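PDB 2EAB: alpha-fucosidase, which probably hydrolyses alpha-1,2-L-fucosidic linkages, releasing fucose from glycans, this chain being the catalytic, family 95 glycoside hydrolase part of a longer bifidobacterial protein. Local coordinates for residues Ala167-Lys172 against Tyr178-Phe183; Ala526-Val531 against Ala594-Asp599. One frame throughout, in Å; residues are numbered along the deposited sequence.

Contact 1: Ala167-Lys172 against Tyr178-Phe183; sequences ADVTFK and YTREYF
A167 and Y182, V169 and R180, and F171 and Y178 are the hydrogen-bonded pairs of an antiparallel beta hairpin. The axes of 167-172 and 178-183 run at 175° to each other, 4.6 Å apart at their closest. Each of the three pairs makes two backbone bonds, as in V169 N to R180 O at 2.8 Å. D168 with E181 and T170 with T179 are the non-hydrogen-bonded pairs between them. There CA-H groups add contacts to carbonyls, such as T179 CA to V169 O at 3.2 Å. The hairpin belongs to the large antiparallel sheet of the N-terminal beta domain. Strands 156-161 and 190-197 flank it.

A167, V169, F171, Y178, R180 and Y182 share one face. F171 CG sits between its backbone N and carbonyl carbon (chi1 57°), which turns the ring across the strands to Y178 and R180. Y178 CB lies over a face of the F171 ring, 4.1 Å from its centroid. The two rings are oblique, with planes 33° apart. R180 lies alongside V169 and bends at chi3. Its guanidinium meets the edge of the F171 ring, NH1 lying near the ring plane. An alanine in place of F171 would probably leave Y178 CB without the ring face it packs on and the NH1 side of the R180 guanidinium without its ring-edge contact. R180 NE is salt-bridged to E70, whose carboxylate is also hydrogen-bonded to Y182 OH.

D168 and E181 run next to each other off the other face. Their carboxylates are close, but K166 is salt-bridged to both and K320 to E181, which probably offsets the repulsion, and Y316 also holds E181. D168 OD1 rests 3.7 Å from E181 CG.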
ATOM      1  N   ALA A 167       0.916  -1.786  22.360  1.00  9.96           N
ATOM      2  CA  ALA A 167       0.374  -0.551  22.910  1.00 10.20           C
ATOM      3  C   ALA A 167       0.289  -0.673  24.425  1.00 10.49           C
ATOM      4  O   ALA A 167      -0.038  -1.738  24.950  1.00 10.85           O
ATOM      5  CB  ALA A 167      -1.000  -0.262  22.320  1.00 10.07           C
ATOM      6  N   ASP A 168       0.590   0.423  25.115  1.00 10.63           N
ATOM      7  CA  ASP A 168       0.616   0.440  26.573  1.00 11.05           C
ATOM      8  C   ASP A 168      -0.249   1.569  27.122  1.00 10.78           C
ATOM      9  O   ASP A 168      -0.398   2.613  26.485  1.00 10.30           O
ATOM     10  CB  ASP A 168       2.053   0.603  27.081  1.00 11.94           C
ATOM     11  CG  ASP A 168       3.034  -0.350  26.409  1.00 14.00           C
ATOM     12  OD1 ASP A 168       2.963  -1.566  26.661  1.00 15.36           O
ATOM     13  OD2 ASP A 168       3.895   0.121  25.637  1.00 16.81           O
ATOM     14  N   VAL A 169      -0.825   1.338  28.302  1.00 10.84           N
ATOM     15  CA  VAL A 169      -1.523   2.382  29.059  1.00 11.02           C
ATOM     16  C   VAL A 169      -1.139   2.242  30.528  1.00 11.20           C
ATOM     17  O   VAL A 169      -1.049   1.131  31.047  1.00 11.42           O
ATOM     18  CB  VAL A 169      -3.075   2.294  28.931  1.00 11.01           C
ATOM     19  CG1 VAL A 169      -3.751   3.461  29.655  1.00 11.62           C
ATOM     20  CG2 VAL A 169      -3.527   2.248  27.469  1.00 10.70           C
ATOM     21  N   THR A 170      -0.891   3.375  31.178  1.00 11.48           N
ATOM     22  CA  THR A 170      -0.637   3.398  32.616  1.00 12.14           C
ATOM     23  C   THR A 170      -1.204   4.668  33.239  1.00 12.36           C
ATOM     24  O   THR A 170      -1.230   5.719  32.606  1.00 12.43           O
ATOM     25  CB  THR A 170       0.873   3.222  32.954  1.00 12.28           C
ATOM     26  OG1 THR A 170       1.034   3.093  34.372  1.00 12.82           O
ATOM     27  CG2 THR A 170       1.714   4.399  32.449  1.00 13.21           C
ATOM     28  N   PHE A 171      -1.675   4.551  34.478  1.00 12.88           N
ATOM     29  CA  PHE A 171      -2.128   5.701  35.255  1.00 13.21           C
ATOM     30  C   PHE A 171      -2.270   5.323  36.718  1.00 13.60           C
ATOM     31  O   PHE A 171      -2.374   4.144  37.052  1.00 13.12           O
ATOM     32  CB  PHE A 171      -3.454   6.265  34.718  1.00 13.16           C
ATOM     33  CG  PHE A 171      -4.572   5.261  34.665  1.00 13.31           C
ATOM     34  CD1 PHE A 171      -5.353   5.003  35.792  1.00 13.72           C
ATOM     35  CD2 PHE A 171      -4.852   4.579  33.484  1.00 13.21           C
ATOM     36  CE1 PHE A 171      -6.387   4.079  35.747  1.00 13.74           C
ATOM     37  CE2 PHE A 171      -5.890   3.650  33.428  1.00 13.61           C
ATOM     38  CZ  PHE A 171      -6.660   3.400  34.563  1.00 13.41           C
ATOM     39  N   LYS A 172      -2.270   6.337  37.578  1.00 14.05           N
ATOM     40  CA  LYS A 172      -2.509   6.153  39.001  1.00 15.07           C
ATOM     41  C   LYS A 172      -3.874   6.733  39.360  1.00 14.96           C
ATOM     42  O   LYS A 172      -4.136   7.912  39.128  1.00 15.11           O
ATOM     43  CB  LYS A 172      -1.401   6.814  39.829  1.00 14.98           C
ATOM     44  CG  LYS A 172      -1.566   6.634  41.340  1.00 15.82           C
ATOM     45  CD  LYS A 172      -0.371   7.157  42.125  1.00 16.50           C
ATOM     46  CE  LYS A 172       0.728   6.115  42.228  1.00 19.38           C
ATOM     47  NZ  LYS A 172       1.761   6.497  43.229  1.00 21.09           N
ATOM     48  N   TYR A 178      -2.663   1.339  37.590  1.00 13.90           N
ATOM     49  CA  TYR A 178      -3.254   0.376  36.671  1.00 13.35           C
ATOM     50  C   TYR A 178      -2.479   0.397  35.367  1.00 12.92           C
ATOM     51  O   TYR A 178      -2.165   1.468  34.849  1.00 12.60           O
ATOM     52  CB  TYR A 178      -4.724   0.711  36.416  1.00 13.74           C
ATOM     53  CG  TYR A 178      -5.585   0.614  37.655  1.00 13.87           C
ATOM     54  CD1 TYR A 178      -6.197  -0.588  38.007  1.00 14.32           C
ATOM     55  CD2 TYR A 178      -5.782   1.723  38.480  1.00 14.15           C
ATOM     56  CE1 TYR A 178      -6.987  -0.688  39.148  1.00 14.97           C
ATOM     57  CE2 TYR A 178      -6.570   1.637  39.626  1.00 14.74           C
ATOM     58  CZ  TYR A 178      -7.170   0.432  39.949  1.00 14.98           C
ATOM     59  OH  TYR A 178      -7.945   0.346  41.083  1.00 15.08           O
ATOM     60  N   THR A 179      -2.147  -0.785  34.856  1.00 12.44           N
ATOM     61  CA  THR A 179      -1.474  -0.874  33.561  1.00 12.14           C
ATOM     62  C   THR A 179      -2.231  -1.768  32.590  1.00 11.78           C
ATOM     63  O   THR A 179      -2.924  -2.711  32.993  1.00 11.42           O
ATOM     64  CB  THR A 179      -0.007  -1.374  33.659  1.00 12.44           C
ATOM     65  OG1 THR A 179       0.023  -2.786  33.887  1.00 13.62           O
ATOM     66  CG2 THR A 179       0.759  -0.650  34.765  1.00 12.68           C
ATOM     67  N   ARG A 180      -2.079  -1.454  31.305  1.00 11.32           N
ATOM     68  CA  ARG A 180      -2.636  -2.247  30.222  1.00 11.28           C
ATOM     69  C   ARG A 180      -1.601  -2.372  29.124  1.00 10.78           C
ATOM     70  O   ARG A 180      -0.869  -1.426  28.836  1.00 10.94           O
ATOM     71  CB  ARG A 180      -3.909  -1.605  29.672  1.00 11.40           C
ATOM     72  CG  ARG A 180      -4.948  -1.302  30.740  1.00 12.70           C
ATOM     73  CD  ARG A 180      -6.319  -1.117  30.144  1.00 14.49           C
ATOM     74  NE  ARG A 180      -6.552   0.267  29.765  1.00 18.84           N
ATOM     75  CZ  ARG A 180      -7.244   1.141  30.492  1.00 18.94           C
ATOM     76  NH1 ARG A 180      -7.788   0.785  31.648  1.00 21.10           N
ATOM     77  NH2 ARG A 180      -7.395   2.373  30.053  1.00 19.44           N
ATOM     78  N   GLU A 181      -1.550  -3.556  28.529  1.00 10.36           N
ATOM     79  CA  GLU A 181      -0.664  -3.835  27.414  1.00 10.36           C
ATOM     80  C   GLU A 181      -1.440  -4.634  26.382  1.00 10.09           C
ATOM     81  O   GLU A 181      -2.117  -5.601  26.726  1.00 10.52           O
ATOM     82  CB  GLU A 181       0.550  -4.629  27.887  1.00 10.56           C
ATOM     83  CG  GLU A 181       1.527  -4.994  26.789  1.00 11.60           C
ATOM     84  CD  GLU A 181       2.472  -6.090  27.219  1.00 13.29           C
ATOM     85  OE1 GLU A 181       2.024  -7.250  27.334  1.00 15.18           O
ATOM     86  OE2 GLU A 181       3.664  -5.796  27.433  1.00 13.64           O
ATOM     87  N   TYR A 182      -1.333  -4.221  25.122  1.00  9.78           N
ATOM     88  CA  TYR A 182      -2.043  -4.877  24.032  1.00  9.30           C
ATOM     89  C   TYR A 182      -1.106  -5.209  22.885  1.00  9.14           C
ATOM     90  O   TYR A 182      -0.304  -4.376  22.472  1.00  9.14           O
ATOM     91  CB  TYR A 182      -3.138  -3.971  23.478  1.00  9.60           C
ATOM     92  CG  TYR A 182      -4.095  -3.386  24.482  1.00  9.87           C
ATOM     93  CD1 TYR A 182      -5.214  -4.104  24.902  1.00  9.83           C
ATOM     94  CD2 TYR A 182      -3.913  -2.096  24.974  1.00 10.43           C
ATOM     95  CE1 TYR A 182      -6.109  -3.565  25.810  1.00 10.33           C
ATOM     96  CE2 TYR A 182      -4.806  -1.546  25.880  1.00 10.68           C
ATOM     97  CZ  TYR A 182      -5.903  -2.289  26.284  1.00 10.41           C
ATOM     98  OH  TYR A 182      -6.807  -1.755  27.169  1.00 10.59           O
ATOM     99  N   PHE A 183      -1.225  -6.421  22.357  1.00  8.88           N
ATOM    100  CA  PHE A 183      -0.534  -6.781  21.120  1.00  9.10           C
ATOM    101  C   PHE A 183      -1.293  -7.871  20.384  1.00  9.17           C
ATOM    102  O   PHE A 183      -2.171  -8.517  20.951  1.00  9.27           O
ATOM    103  CB  PHE A 183       0.942  -7.160  21.363  1.00  9.36           C
ATOM    104  CG  PHE A 183       1.144  -8.352  22.264  1.00  9.66           C
ATOM    105  CD1 PHE A 183       1.161  -9.641  21.743  1.00  9.92           C
ATOM    106  CD2 PHE A 183       1.365  -8.180  23.627  1.00  9.78           C
ATOM    107  CE1 PHE A 183       1.370 -10.746  22.569  1.00 11.03           C
ATOM    108  CE2 PHE A 183       1.571  -9.277  24.460  1.00 11.12           C
ATOM    109  CZ  PHE A 183       1.579 -10.557  23.933  1.00 10.61           C
TER

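Contact 2: Ala526-Val531 against Ala594-Asp599; sequences ALLDRV and AKAKGD
L528 makes the apolar part of this contact. It points from helix 525-546 toward the end of helix 577-596. Its CG is anti to the backbone N (chi1 176°), which carries the two methyls out to A596 and K597. CD2 is 3.8 Å from A596 CB and 3.7 Å from K597 CG. CD1 also touches the A596 methyl. The two side chains pass one another antiparallel, L528 reaching out as K597 reaches back. Y519 of helix 507-520 packs against both L528 and A596.

The polar part is a salt bridge. K597 NZ donates to D529 OD1 at 2.8 Å. The lysine chain bends at chi3 and chi4, which curls the ammonium back to the aspartate. NZ comes from above the carboxylate plane, 45° out of it. The aliphatic part of K597 thus packs on L528 while its end is paired with D529.

Backbone bonds close the end of helix 577-596. D599 N bonds to A594 O and G598 N to K595 O, and G598 has positive phi. K597 N adds a bond to A594 O, from the opposite face of its plane to D599 N. The first two bonds make a Schellman motif, here ending a helix packed against a neighbour in the helical catalytic domain of family 95.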
ATOM      1  N   ALA A 526      11.105 -18.765  -7.449  1.00  9.12           N
ATOM      2  CA  ALA A 526       9.709 -19.135  -7.212  1.00  9.08           C
ATOM      3  C   ALA A 526       8.784 -17.944  -7.494  1.00  8.81           C
ATOM      4  O   ALA A 526       7.700 -18.103  -8.063  1.00  9.12           O
ATOM      5  CB  ALA A 526       9.521 -19.653  -5.792  1.00  9.74           C
ATOM      6  N   LEU A 527       9.219 -16.746  -7.102  1.00  8.54           N
ATOM      7  CA  LEU A 527       8.470 -15.532  -7.406  1.00  8.57           C
ATOM      8  C   LEU A 527       8.502 -15.239  -8.899  1.00  8.29           C
ATOM      9  O   LEU A 527       7.498 -14.818  -9.471  1.00  8.36           O
ATOM     10  CB  LEU A 527       8.992 -14.339  -6.605  1.00  8.96           C
ATOM     11  CG  LEU A 527       8.608 -14.343  -5.124  1.00  8.84           C
ATOM     12  CD1 LEU A 527       9.362 -13.253  -4.377  1.00 10.31           C
ATOM     13  CD2 LEU A 527       7.103 -14.174  -4.949  1.00 10.26           C
ATOM     14  N   LEU A 528       9.648 -15.479  -9.534  1.00  8.33           N
ATOM     15  CA  LEU A 528       9.759 -15.297 -10.976  1.00  8.28           C
ATOM     16  C   LEU A 528       8.668 -16.054 -11.730  1.00  8.06           C
ATOM     17  O   LEU A 528       8.035 -15.501 -12.627  1.00  8.19           O
ATOM     18  CB  LEU A 528      11.140 -15.726 -11.475  1.00  8.41           C
ATOM     19  CG  LEU A 528      11.390 -15.692 -12.985  1.00  8.60           C
ATOM     20  CD1 LEU A 528      11.158 -14.299 -13.559  1.00  8.95           C
ATOM     21  CD2 LEU A 528      12.810 -16.152 -13.254  1.00  9.12           C
ATOM     22  N   ASP A 529       8.454 -17.319 -11.377  1.00  7.94           N
ATOM     23  CA  ASP A 529       7.441 -18.120 -12.068  1.00  7.76           C
ATOM     24  C   ASP A 529       6.041 -17.521 -11.930  1.00  7.53           C
ATOM     25  O   ASP A 529       5.282 -17.458 -12.900  1.00  7.53           O
ATOM     26  CB  ASP A 529       7.449 -19.565 -11.574  1.00  8.26           C
ATOM     27  CG  ASP A 529       8.626 -20.368 -12.114  1.00  8.65           C
ATOM     28  OD1 ASP A 529       9.406 -19.838 -12.938  1.00 10.43           O
ATOM     29  OD2 ASP A 529       8.756 -21.546 -11.715  1.00 10.16           O
ATOM     30  N   ARG A 530       5.719 -17.056 -10.726  1.00  6.97           N
ATOM     31  CA  ARG A 530       4.401 -16.480 -10.444  1.00  7.29           C
ATOM     32  C   ARG A 530       4.189 -15.155 -11.159  1.00  7.40           C
ATOM     33  O   ARG A 530       3.120 -14.917 -11.729  1.00  7.39           O
ATOM     34  CB  ARG A 530       4.201 -16.302  -8.941  1.00  7.67           C
ATOM     35  CG  ARG A 530       4.096 -17.614  -8.201  1.00  7.72           C
ATOM     36  CD  ARG A 530       4.170 -17.402  -6.719  1.00  8.41           C
ATOM     37  NE  ARG A 530       2.939 -16.826  -6.182  1.00  8.16           N
ATOM     38  CZ  ARG A 530       2.828 -16.324  -4.955  1.00  8.23           C
ATOM     39  NH1 ARG A 530       3.877 -16.306  -4.143  1.00  8.45           N
ATOM     40  NH2 ARG A 530       1.670 -15.834  -4.534  1.00  8.49           N
ATOM     41  N   VAL A 531       5.198 -14.290 -11.143  1.00  7.36           N
ATOM     42  CA  VAL A 531       5.047 -12.977 -11.770  1.00  7.75           C
ATOM     43  C   VAL A 531       5.050 -13.116 -13.288  1.00  7.43           C
ATOM     44  O   VAL A 531       4.326 -12.405 -13.984  1.00  7.39           O
ATOM     45  CB  VAL A 531       6.079 -11.923 -11.265  1.00  8.15           C
ATOM     46  CG1 VAL A 531       6.065 -11.842  -9.748  1.00  9.28           C
ATOM     47  CG2 VAL A 531       7.489 -12.218 -11.757  1.00  8.76           C
ATOM     48  N   ALA A 594      10.372 -12.848 -18.893  1.00  8.27           N
ATOM     49  CA  ALA A 594      10.594 -13.862 -19.922  1.00  8.61           C
ATOM     50  C   ALA A 594      12.081 -14.147 -20.100  1.00  9.02           C
ATOM     51  O   ALA A 594      12.496 -15.308 -20.091  1.00  9.32           O
ATOM     52  CB  ALA A 594       9.976 -13.428 -21.240  1.00  8.71           C
ATOM     53  N   LYS A 595      12.879 -13.090 -20.230  1.00  9.27           N
ATOM     54  CA  LYS A 595      14.326 -13.236 -20.405  1.00  9.95           C
ATOM     55  C   LYS A 595      14.974 -13.989 -19.247  1.00 10.09           C
ATOM     56  O   LYS A 595      15.862 -14.824 -19.459  1.00 10.49           O
ATOM     57  CB  LYS A 595      14.984 -11.873 -20.598  1.00 10.21           C
ATOM     58  CG  LYS A 595      14.765 -11.290 -21.980  1.00 12.18           C
ATOM     59  CD  LYS A 595      15.430  -9.936 -22.140  1.00 15.71           C
ATOM     60  CE  LYS A 595      15.323  -9.442 -23.579  1.00 17.71           C
ATOM     61  NZ  LYS A 595      16.007 -10.339 -24.562  1.00 19.60           N
ATOM     62  N   ALA A 596      14.509 -13.716 -18.031  1.00 10.06           N
ATOM     63  CA  ALA A 596      15.042 -14.364 -16.833  1.00 10.21           C
ATOM     64  C   ALA A 596      14.776 -15.869 -16.830  1.00 10.64           C
ATOM     65  O   ALA A 596      15.466 -16.630 -16.145  1.00 11.27           O
ATOM     66  CB  ALA A 596      14.469 -13.718 -15.586  1.00 10.25           C
ATOM     67  N   LYS A 597      13.771 -16.284 -17.597  1.00 10.60           N
ATOM     68  CA  LYS A 597      13.416 -17.695 -17.740  1.00 11.22           C
ATOM     69  C   LYS A 597      13.954 -18.318 -19.031  1.00 11.63           C
ATOM     70  O   LYS A 597      13.734 -19.503 -19.289  1.00 12.20           O
ATOM     71  CB  LYS A 597      11.895 -17.857 -17.678  1.00 11.08           C
ATOM     72  CG  LYS A 597      11.307 -17.575 -16.308  1.00 11.55           C
ATOM     73  CD  LYS A 597       9.789 -17.618 -16.309  1.00 12.35           C
ATOM     74  CE  LYS A 597       9.235 -19.003 -16.637  1.00 13.31           C
ATOM     75  NZ  LYS A 597       9.699 -20.074 -15.709  1.00 14.53           N
ATOM     76  N   GLY A 598      14.657 -17.522 -19.833  1.00 11.80           N
ATOM     77  CA  GLY A 598      15.163 -17.977 -21.130  1.00 12.00           C
ATOM     78  C   GLY A 598      14.114 -17.943 -22.228  1.00 12.02           C
ATOM     79  O   GLY A 598      14.237 -18.649 -23.235  1.00 12.66           O
ATOM     80  N   ASP A 599      13.087 -17.112 -22.035  1.00 11.76           N
ATOM     81  CA  ASP A 599      11.973 -16.944 -22.980  1.00 11.89           C
ATOM     82  C   ASP A 599      11.445 -18.282 -23.525  1.00 11.98           C
ATOM     83  O   ASP A 599      11.399 -18.483 -24.742  1.00 11.64           O
ATOM     84  CB  ASP A 599      12.372 -15.990 -24.121  1.00 11.98           C
ATOM     85  CG  ASP A 599      11.173 -15.503 -24.942  1.00 12.34           C
ATOM     86  OD1 ASP A 599      10.016 -15.610 -24.480  1.00 12.34           O
ATOM     87  OD2 ASP A 599      11.400 -15.000 -26.063  1.00 13.92           O
TER

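How the contacts relate
Contact 1 and contact 2 hold no element in common. Their centres are 49 Å apart, on opposite sides of the chain's centre, and their nearest atoms are about 26 Å apart. Contact 1 is mostly buried and lies in the N-terminal beta domain. Contact 2 is smaller, partly exposed, and lies in the helical catalytic domain. The first pairs neighbouring strands of one hairpin, chiefly through backbone bonds, with aromatic packing on one face. The second joins one helix to the C-terminal end of another, distant in sequence, through side chains alone. Charges also differ in setting: in contact 1 the salt-bridge partners named lie outside the two segments, whereas contact 2 has a direct cross-contact ion pair.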